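PDB 3EZS: aminotransferase AspB, which probably acts as a pyridoxal 5'-phosphate-dependent aminotransferase of class I and II, moving amino groups between amino acids and 2-oxo acids. Local coordinates for residues Arg11-Leu15 and Ile333-Tyr339; Thr170-Leu176 and Pro205-Leu209; Tyr289-Leu293 and Ile305-Tyr311. One frame throughout, in Å; residues are numbered along the deposited sequence.

How the contacts relate
Along the chain, contact 1 pairs the N-terminal helix 8-16 with residues 333-339 and so encloses the other two, which follow one another in series: contact 2 is complete before contact 3 begins. Contacts 1 and 3 both adjoin the small antiparallel sheet, at strand 335-336 and at the loop leading into strand 311-315; their centres are about 21 Å apart. Contact 2 lies beside the seven-stranded mixed sheet, about 30 Å from contact 1 between centres and across the middle of the chain from it. Contacts 2 and 3, with centres about 18 Å apart, touch where Thr170 and Pro205 pack on Tyr308. This touch brings the surroundings of the two sheets together, consistent with the large and small domains of aminotransferases.

Contact 1 (Arg11-Leu15 and Ile333-Tyr339); sequences RLRAL and ITLPALY
Arg11 lies along one face of the Tyr339 ring. Its CB stands 3.6 Å from the ring centroid and 8° off the normal, a CH-pi contact, and the chain, bent at chi3 (69°), sets the guanidinium with its face over Tyr339 CD1, which lies 3.3 Å from the guanidinium plane. The guanidinium and ring planes are 42° apart, so this end is tilted rather than stacked. The backbone O of Arg11 takes part too: a water donates to it at 2.7 Å and also to Tyr339 OH, bridging helix 8-16 and the 3-10 segment 337-339. Leu12, the next residue, divides the work between its two methyls: CD2 meets Ile333 CG2 at 3.8 Å, while CD1 rests against Pro336 CD and approaches Thr334 O. About one turn after Arg11, Leu15 closes the row, its CD2 sitting at the edge of the Tyr339 ring, 3.4 Å from Tyr339 OH, and against Pro336 CG. Pro336 CB lies over the rim of the ring face opposite Arg11, so the ring sits between the arginine's aliphatic stem and the proline of strand 335-336. Tyr339 OH is also hydrogen-bonded to Glu320 of helix 319-330. The contact therefore rests mainly on van der Waals and CH-pi packing, supplemented by the water bridge, while Glu320 and the water meet the phenol's oxygen.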
loop_
_atom_site.group_PDB
_atom_site.type_symbol
_atom_site.label_atom_id
_atom_site.label_comp_id
_atom_site.label_asym_id
_atom_site.label_seq_id
_atom_site.Cartn_x
_atom_site.Cartn_y
_atom_site.Cartn_z
ATOM N N ARG A 11 20.443 -12.948 6.383
ATOM C CA ARG A 11 21.441 -13.963 6.097
ATOM C C ARG A 11 22.851 -13.384 6.345
ATOM O O ARG A 11 23.738 -14.083 6.836
ATOM C CB ARG A 11 21.281 -14.501 4.666
ATOM C CG ARG A 11 19.914 -15.161 4.409
ATOM C CD ARG A 11 19.809 -15.864 3.054
ATOM N NE ARG A 11 20.650 -17.053 2.979
ATOM C CZ ARG A 11 20.850 -17.791 1.879
ATOM N NH1 ARG A 11 20.276 -17.475 0.717
ATOM N NH2 ARG A 11 21.648 -18.855 1.937
ATOM N N LEU A 12 23.030 -12.104 6.019
ATOM C CA LEU A 12 24.295 -11.401 6.195
ATOM C C LEU A 12 24.573 -11.163 7.680
ATOM O O LEU A 12 25.684 -11.401 8.172
ATOM C CB LEU A 12 24.250 -10.071 5.431
ATOM C CG LEU A 12 25.512 -9.193 5.467
ATOM C CD1 LEU A 12 26.730 -9.963 5.006
ATOM C CD2 LEU A 12 25.321 -7.907 4.631
ATOM N N ARG A 13 23.559 -10.693 8.397
ATOM C CA ARG A 13 23.671 -10.506 9.843
ATOM C C ARG A 13 24.085 -11.821 10.492
ATOM O O ARG A 13 24.987 -11.831 11.340
ATOM C CB ARG A 13 22.341 -10.012 10.425
ATOM C CG ARG A 13 22.363 -9.628 11.918
ATOM C CD ARG A 13 21.063 -8.883 12.287
ATOM N NE ARG A 13 19.875 -9.708 12.010
ATOM C CZ ARG A 13 18.612 -9.273 11.960
ATOM N NH1 ARG A 13 18.312 -7.989 12.158
ATOM N NH2 ARG A 13 17.633 -10.138 11.684
ATOM N N ALA A 14 23.468 -12.927 10.074
ATOM C CA ALA A 14 23.787 -14.259 10.618
ATOM C C ALA A 14 25.215 -14.673 10.320
ATOM O O ALA A 14 25.888 -15.230 11.182
ATOM C CB ALA A 14 22.826 -15.323 10.080
ATOM N N LEU A 15 25.667 -14.415 9.092
ATOM C CA LEU A 15 27.035 -14.741 8.678
ATOM C C LEU A 15 28.115 -14.013 9.512
ATOM O O LEU A 15 29.143 -14.591 9.852
ATOM C CB LEU A 15 27.223 -14.367 7.207
ATOM C CG LEU A 15 28.591 -14.662 6.584
ATOM C CD1 LEU A 15 28.874 -16.186 6.429
ATOM C CD2 LEU A 15 28.722 -13.948 5.279
ATOM N N ILE A 333 31.699 -4.069 5.087
ATOM C CA ILE A 333 30.579 -4.991 4.875
ATOM C C ILE A 333 30.265 -5.117 3.390
ATOM O O ILE A 333 30.071 -4.110 2.704
ATOM C CB ILE A 333 29.288 -4.490 5.595
ATOM C CG1 ILE A 333 29.494 -4.439 7.116
ATOM C CG2 ILE A 333 28.072 -5.353 5.217
ATOM C CD1 ILE A 333 28.415 -3.625 7.893
ATOM N N THR A 334 30.244 -6.357 2.903
ATOM C CA THR A 334 29.882 -6.681 1.521
ATOM C C THR A 334 28.791 -7.753 1.568
ATOM O O THR A 334 28.626 -8.428 2.583
ATOM C CB THR A 334 31.112 -7.149 0.704
ATOM O OG1 THR A 334 31.571 -8.425 1.184
ATOM C CG2 THR A 334 32.267 -6.103 0.795
ATOM N N LEU A 335 28.044 -7.904 0.477
ATOM C CA LEU A 335 26.936 -8.854 0.395
ATOM C C LEU A 335 27.279 -10.058 -0.495
ATOM O O LEU A 335 27.454 -9.901 -1.711
ATOM C CB LEU A 335 25.685 -8.157 -0.178
ATOM C CG LEU A 335 24.394 -8.979 -0.358
ATOM C CD1 LEU A 335 23.857 -9.510 1.011
ATOM C CD2 LEU A 335 23.305 -8.177 -1.092
ATOM N N PRO A 336 27.396 -11.256 0.100
ATOM C CA PRO A 336 27.574 -12.444 -0.724
ATOM C C PRO A 336 26.374 -12.593 -1.669
ATOM O O PRO A 336 25.215 -12.540 -1.205
ATOM C CB PRO A 336 27.589 -13.582 0.300
ATOM C CG PRO A 336 27.968 -12.979 1.551
ATOM C CD PRO A 336 27.395 -11.600 1.533
ATOM N N ALA A 337 26.644 -12.767 -2.968
ATOM C CA ALA A 337 25.579 -12.869 -3.974
ATOM C C ALA A 337 24.740 -14.134 -3.840
ATOM O O ALA A 337 23.638 -14.211 -4.409
ATOM C CB ALA A 337 26.136 -12.725 -5.395
ATOM N N LEU A 338 25.242 -15.111 -3.084
ATOM C CA LEU A 338 24.516 -16.343 -2.823
ATOM C C LEU A 338 23.155 -16.020 -2.211
ATOM O O LEU A 338 22.131 -16.638 -2.561
ATOM C CB LEU A 338 25.326 -17.230 -1.883
ATOM C CG LEU A 338 24.889 -18.677 -1.638
ATOM C CD1 LEU A 338 25.241 -19.590 -2.857
ATOM C CD2 LEU A 338 25.552 -19.180 -0.335
ATOM N N TYR A 339 23.148 -15.006 -1.344
ATOM C CA TYR A 339 21.947 -14.563 -0.642
ATOM C C TYR A 339 20.917 -13.864 -1.522
ATOM O O TYR A 339 19.830 -13.552 -1.049
ATOM C CB TYR A 339 22.299 -13.652 0.546
ATOM C CG TYR A 339 23.307 -14.211 1.531
ATOM C CD1 TYR A 339 23.463 -15.591 1.727
ATOM C CD2 TYR A 339 24.030 -13.355 2.352
ATOM C CE1 TYR A 339 24.369 -16.094 2.651
ATOM C CE2 TYR A 339 24.931 -13.850 3.299
ATOM C CZ TYR A 339 25.101 -15.218 3.434
ATOM O OH TYR A 339 26.006 -15.711 4.348
HETATM O O HOH W 1 23.940 -16.804 6.535
#

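Contact 2 (Thr170-Leu176 and Pro205-Leu209); sequences TLSLEEL and PPSLL
Leu171 O accepts a hydrogen bond from a water at 2.8 Å, and the same water donates to Pro206 O at 2.9 Å, tying the two backbones together. Beside this bridge the ring of Pro206 fits against the turn leading into helix 173-186: Pro206 CG lies 3.6 Å from Leu171 O, and Pro206 CB meets Leu173 CD1.

That helix begins with a capping box. Glu175 OE1 accepts a hydrogen bond from Ser172 N at 2.9 Å, through its anti lone pair and along a nearly straight N-H...O line of 169°; a weak bond from Ser172 OG reaches the same oxygen. The return bond runs from Glu175 N to Ser172 OG, 3.1 Å long, and a salt bridge from Glu175 OE2 to Arg169 steadies the carboxylate further. The pairing thus sets two helix N-termini next to each other: helix 208-214 has Ser207 as its N-cap, whose OG accepts from Leu209 N and is also hydrogen-bonded to Glu194.

Leu176, in the first turn of its helix, points toward 205-209, and its CD1 comes within 3.7 Å of Pro206 O and close to Ser207 O. Leu208 answers with CD1, which sits 3.9 Å from Leu176 CB and equally near Leu176 CD2, the two leucines crossing at a slant. Leu208 also packs on Val223 and Val225 of strand 223-228. At the N-terminal ends of both segments, Thr170 CG2 touches Pro205 CB at 3.7 Å, and Thr170 OG1 is hydrogen-bonded to Gly168 O.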
loop_
_atom_site.group_PDB
_atom_site.type_symbol
_atom_site.label_atom_id
_atom_site.label_comp_id
_atom_site.label_asym_id
_atom_site.label_seq_id
_atom_site.Cartn_x
_atom_site.Cartn_y
_atom_site.Cartn_z
ATOM N N THR A 170 22.728 -4.864 -18.548
ATOM C CA THR A 170 21.714 -4.049 -19.205
ATOM C C THR A 170 21.487 -4.571 -20.627
ATOM O O THR A 170 22.419 -4.722 -21.403
ATOM C CB THR A 170 22.126 -2.541 -19.188
ATOM O OG1 THR A 170 22.130 -2.091 -17.833
ATOM C CG2 THR A 170 21.163 -1.645 -19.973
ATOM N N LEU A 171 20.240 -4.851 -20.948
ATOM C CA LEU A 171 19.869 -5.365 -22.254
ATOM C C LEU A 171 19.826 -4.237 -23.276
ATOM O O LEU A 171 19.320 -3.144 -22.997
ATOM C CB LEU A 171 18.505 -6.036 -22.174
ATOM C CG LEU A 171 18.362 -7.260 -21.246
ATOM C CD1 LEU A 171 16.925 -7.744 -21.259
ATOM C CD2 LEU A 171 19.307 -8.393 -21.638
ATOM N N SER A 172 20.361 -4.510 -24.458
ATOM C CA SER A 172 20.388 -3.549 -25.538
ATOM C C SER A 172 19.001 -3.414 -26.160
ATOM O O SER A 172 18.098 -4.203 -25.895
ATOM C CB SER A 172 21.368 -4.018 -26.613
ATOM O OG SER A 172 20.848 -5.157 -27.287
ATOM N N LEU A 173 18.849 -2.413 -27.017
ATOM C CA LEU A 173 17.600 -2.189 -27.721
ATOM C C LEU A 173 17.253 -3.449 -28.509
ATOM O O LEU A 173 16.113 -3.922 -28.480
ATOM C CB LEU A 173 17.745 -0.982 -28.660
ATOM C CG LEU A 173 16.511 -0.226 -29.143
ATOM C CD1 LEU A 173 15.617 0.208 -27.984
ATOM C CD2 LEU A 173 16.945 0.987 -29.950
ATOM N N GLU A 174 18.257 -4.029 -29.158
ATOM C CA GLU A 174 18.063 -5.214 -29.988
ATOM C C GLU A 174 17.641 -6.430 -29.167
ATOM O O GLU A 174 16.812 -7.222 -29.600
ATOM C CB GLU A 174 19.333 -5.538 -30.801
ATOM C CG GLU A 174 19.716 -4.512 -31.881
ATOM C CD GLU A 174 20.363 -3.203 -31.363
ATOM O OE1 GLU A 174 20.722 -3.079 -30.158
ATOM O OE2 GLU A 174 20.519 -2.279 -32.194
ATOM N N GLU A 175 18.229 -6.577 -27.988
ATOM C CA GLU A 175 17.879 -7.664 -27.071
ATOM C C GLU A 175 16.444 -7.513 -26.606
ATOM O O GLU A 175 15.702 -8.490 -26.576
ATOM C CB GLU A 175 18.844 -7.710 -25.868
ATOM C CG GLU A 175 20.216 -8.169 -26.287
ATOM C CD GLU A 175 21.245 -8.212 -25.185
ATOM O OE1 GLU A 175 21.528 -7.188 -24.523
ATOM O OE2 GLU A 175 21.846 -9.283 -25.044
ATOM N N LEU A 176 16.058 -6.289 -26.248
ATOM C CA LEU A 176 14.689 -6.006 -25.788
ATOM C C LEU A 176 13.679 -6.262 -26.902
ATOM O O LEU A 176 12.581 -6.744 -26.646
ATOM C CB LEU A 176 14.561 -4.569 -25.247
ATOM C CG LEU A 176 15.354 -4.184 -23.962
ATOM C CD1 LEU A 176 15.355 -2.686 -23.729
ATOM C CD2 LEU A 176 14.842 -4.889 -22.727
ATOM N N PRO A 205 20.499 3.817 -20.561
ATOM C CA PRO A 205 19.953 2.528 -20.999
ATOM C C PRO A 205 18.572 2.663 -21.668
ATOM O O PRO A 205 17.804 3.570 -21.352
ATOM C CB PRO A 205 19.820 1.752 -19.695
ATOM C CG PRO A 205 19.570 2.819 -18.672
ATOM C CD PRO A 205 20.487 3.939 -19.089
ATOM N N PRO A 206 18.247 1.762 -22.598
ATOM C CA PRO A 206 16.952 1.890 -23.237
ATOM C C PRO A 206 15.794 1.297 -22.433
ATOM O O PRO A 206 15.980 0.333 -21.669
ATOM C CB PRO A 206 17.137 1.113 -24.526
ATOM C CG PRO A 206 18.181 0.081 -24.213
ATOM C CD PRO A 206 19.028 0.626 -23.114
ATOM N N SER A 207 14.612 1.896 -22.570
ATOM C CA SER A 207 13.402 1.319 -21.972
ATOM C C SER A 207 12.871 0.232 -22.898
ATOM O O SER A 207 13.038 0.297 -24.102
ATOM C CB SER A 207 12.306 2.357 -21.798
ATOM O OG SER A 207 11.101 1.756 -21.361
ATOM N N LEU A 208 12.219 -0.759 -22.315
ATOM C CA LEU A 208 11.560 -1.821 -23.072
ATOM C C LEU A 208 10.431 -1.256 -23.970
ATOM O O LEU A 208 10.065 -1.874 -24.984
ATOM C CB LEU A 208 11.024 -2.891 -22.080
ATOM C CG LEU A 208 10.226 -4.101 -22.574
ATOM C CD1 LEU A 208 11.008 -4.932 -23.622
ATOM C CD2 LEU A 208 9.785 -4.987 -21.387
ATOM N N LEU A 209 9.854 -0.107 -23.600
ATOM C CA LEU A 209 8.811 0.513 -24.450
ATOM C C LEU A 209 9.410 1.107 -25.732
ATOM O O LEU A 209 8.702 1.249 -26.760
ATOM C CB LEU A 209 7.954 1.541 -23.694
ATOM C CG LEU A 209 7.169 1.072 -22.453
ATOM C CD1 LEU A 209 6.094 2.103 -22.065
ATOM C CD2 LEU A 209 6.517 -0.290 -22.673
HETATM O O HOH W 2 17.757 -1.830 -21.061
#

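Contact 3 (Tyr289-Leu293 and Ile305-Tyr311); sequences YANNL and IYPYSFY
An ST turn shapes the loop that enters strand 311-315, and helix 280-299 packs against it. Ser309 OG accepts from Tyr311 N, with an N-H...O angle of 168°, and donates to Tyr308 O at 2.7 Å, in the carbonyl plane on a lone pair. This hydroxyl therefore pins the backbone on both sides of its own residue. Leu293 plugs the curve of the loop: Leu293 CD1 is 3.4 Å from Ser309 O and 3.6 Å from Tyr308 N. Its other methyl, Leu293 CD2, lies 4.0 Å from Ile305 CG2 and also meets the carbonyl of Tyr311. One branch thus abuts the turn and the other bridges the loop's two ends. A helical turn earlier, Tyr289 lies beside Phe310, both side chains pointing the same way. Phe310 CD2 stands over one face of the tyrosine, 3.7 Å from Tyr289 CE1, but the planes are inclined by 43°, which makes the pair oblique. Further along, the Tyr311 hydroxyl is hydrogen-bonded to Tyr196, and the Tyr311 side chain packs on Arg351 and Ala353 of strand 349-353, while Asn292 packs on Leu361 and hydrogen-bonds Thr358 OG1, joining helix 280-299 to helix 358-372.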
loop_
_atom_site.group_PDB
_atom_site.type_symbol
_atom_site.label_atom_id
_atom_site.label_comp_id
_atom_site.label_asym_id
_atom_site.label_seq_id
_atom_site.Cartn_x
_atom_site.Cartn_y
_atom_site.Cartn_z
ATOM N N TYR A 289 27.172 8.567 -9.007
ATOM C CA TYR A 289 27.180 7.135 -9.293
ATOM C C TYR A 289 28.015 6.817 -10.538
ATOM O O TYR A 289 28.626 5.759 -10.602
ATOM C CB TYR A 289 25.770 6.574 -9.457
ATOM C CG TYR A 289 24.870 6.751 -8.247
ATOM C CD1 TYR A 289 25.252 6.294 -6.998
ATOM C CD2 TYR A 289 23.620 7.350 -8.374
ATOM C CE1 TYR A 289 24.419 6.455 -5.881
ATOM C CE2 TYR A 289 22.782 7.513 -7.278
ATOM C CZ TYR A 289 23.185 7.065 -6.039
ATOM O OH TYR A 289 22.346 7.223 -4.975
ATOM N N ALA A 290 28.039 7.733 -11.511
ATOM C CA ALA A 290 28.853 7.581 -12.717
ATOM C C ALA A 290 30.307 7.499 -12.323
ATOM O O ALA A 290 31.011 6.587 -12.759
ATOM C CB ALA A 290 28.648 8.755 -13.665
ATOM N N ASN A 291 30.738 8.448 -11.493
ATOM C CA ASN A 291 32.121 8.487 -10.988
ATOM C C ASN A 291 32.487 7.341 -10.059
ATOM O O ASN A 291 33.661 6.952 -10.001
ATOM C CB ASN A 291 32.424 9.828 -10.328
ATOM C CG ASN A 291 32.476 10.979 -11.332
ATOM O OD1 ASN A 291 32.856 10.785 -12.488
ATOM N ND2 ASN A 291 32.141 12.186 -10.880
ATOM N N ASN A 292 31.506 6.800 -9.332
ATOM C CA ASN A 292 31.754 5.624 -8.479
ATOM C C ASN A 292 32.116 4.412 -9.335
ATOM O O ASN A 292 33.107 3.737 -9.055
ATOM C CB ASN A 292 30.552 5.308 -7.569
ATOM C CG ASN A 292 30.304 6.381 -6.529
ATOM O OD1 ASN A 292 31.126 7.280 -6.357
ATOM N ND2 ASN A 292 29.180 6.286 -5.816
ATOM N N LEU A 293 31.331 4.158 -10.388
ATOM C CA LEU A 293 31.598 3.040 -11.305
ATOM C C LEU A 293 32.952 3.187 -12.004
ATOM O O LEU A 293 33.669 2.201 -12.168
ATOM C CB LEU A 293 30.505 2.918 -12.386
ATOM C CG LEU A 293 29.073 2.552 -12.023
ATOM C CD1 LEU A 293 28.176 2.540 -13.285
ATOM C CD2 LEU A 293 29.018 1.198 -11.304
ATOM N N ILE A 305 32.753 -4.372 -15.083
ATOM C CA ILE A 305 31.792 -3.496 -14.404
ATOM C C ILE A 305 30.981 -2.804 -15.508
ATOM O O ILE A 305 31.520 -1.976 -16.257
ATOM C CB ILE A 305 32.490 -2.462 -13.469
ATOM C CG1 ILE A 305 33.361 -3.190 -12.430
ATOM C CG2 ILE A 305 31.458 -1.569 -12.760
ATOM C CD1 ILE A 305 34.139 -2.262 -11.530
ATOM N N TYR A 306 29.712 -3.187 -15.652
ATOM C CA TYR A 306 28.853 -2.557 -16.653
ATOM C C TYR A 306 28.592 -1.107 -16.252
ATOM O O TYR A 306 28.461 -0.817 -15.065
ATOM C CB TYR A 306 27.524 -3.308 -16.791
ATOM C CG TYR A 306 27.658 -4.722 -17.353
ATOM C CD1 TYR A 306 28.093 -4.942 -18.661
ATOM C CD2 TYR A 306 27.305 -5.832 -16.585
ATOM C CE1 TYR A 306 28.202 -6.230 -19.166
ATOM C CE2 TYR A 306 27.401 -7.113 -17.081
ATOM C CZ TYR A 306 27.848 -7.308 -18.361
ATOM O OH TYR A 306 27.937 -8.582 -18.821
ATOM N N PRO A 307 28.499 -0.183 -17.224
ATOM C CA PRO A 307 28.265 1.238 -16.901
ATOM C C PRO A 307 26.802 1.622 -16.565
ATOM O O PRO A 307 26.310 2.666 -17.008
ATOM C CB PRO A 307 28.770 1.957 -18.160
ATOM C CG PRO A 307 28.474 0.993 -19.276
ATOM C CD PRO A 307 28.600 -0.407 -18.681
ATOM N N TYR A 308 26.142 0.798 -15.748
ATOM C CA TYR A 308 24.749 0.980 -15.373
ATOM C C TYR A 308 24.606 0.436 -13.943
ATOM O O TYR A 308 25.370 -0.455 -13.521
ATOM C CB TYR A 308 23.783 0.215 -16.327
ATOM C CG TYR A 308 24.005 0.464 -17.798
ATOM C CD1 TYR A 308 23.347 1.500 -18.457
ATOM C CD2 TYR A 308 24.873 -0.344 -18.543
ATOM C CE1 TYR A 308 23.568 1.752 -19.820
ATOM C CE2 TYR A 308 25.087 -0.118 -19.927
ATOM C CZ TYR A 308 24.431 0.935 -20.550
ATOM O OH TYR A 308 24.630 1.187 -21.892
ATOM N N SER A 309 23.595 0.951 -13.239
ATOM C CA SER A 309 23.292 0.632 -11.838
ATOM C C SER A 309 24.422 1.239 -11.005
ATOM O O SER A 309 25.288 1.893 -11.550
ATOM C CB SER A 309 23.152 -0.886 -11.572
ATOM O OG SER A 309 24.395 -1.515 -11.221
ATOM N N PHE A 310 24.380 1.053 -9.692
ATOM C CA PHE A 310 25.473 1.484 -8.833
ATOM C C PHE A 310 26.143 0.288 -8.112
ATOM O O PHE A 310 26.783 0.452 -7.057
ATOM C CB PHE A 310 25.042 2.606 -7.869
ATOM C CG PHE A 310 23.799 2.328 -7.042
ATOM C CD1 PHE A 310 23.673 1.195 -6.262
ATOM C CD2 PHE A 310 22.804 3.294 -6.952
ATOM C CE1 PHE A 310 22.552 0.992 -5.473
ATOM C CE2 PHE A 310 21.686 3.093 -6.156
ATOM C CZ PHE A 310 21.567 1.939 -5.421
ATOM N N TYR A 311 26.021 -0.907 -8.701
ATOM C CA TYR A 311 26.610 -2.115 -8.133
ATOM C C TYR A 311 27.906 -2.559 -8.813
ATOM O O TYR A 311 28.196 -2.170 -9.954
ATOM C CB TYR A 311 25.631 -3.296 -8.184
ATOM C CG TYR A 311 24.323 -3.023 -7.491
ATOM C CD1 TYR A 311 24.265 -2.887 -6.110
ATOM C CD2 TYR A 311 23.147 -2.874 -8.216
ATOM C CE1 TYR A 311 23.063 -2.606 -5.471
ATOM C CE2 TYR A 311 21.945 -2.598 -7.584
ATOM C CZ TYR A 311 21.917 -2.448 -6.211
ATOM O OH TYR A 311 20.723 -2.165 -5.574
#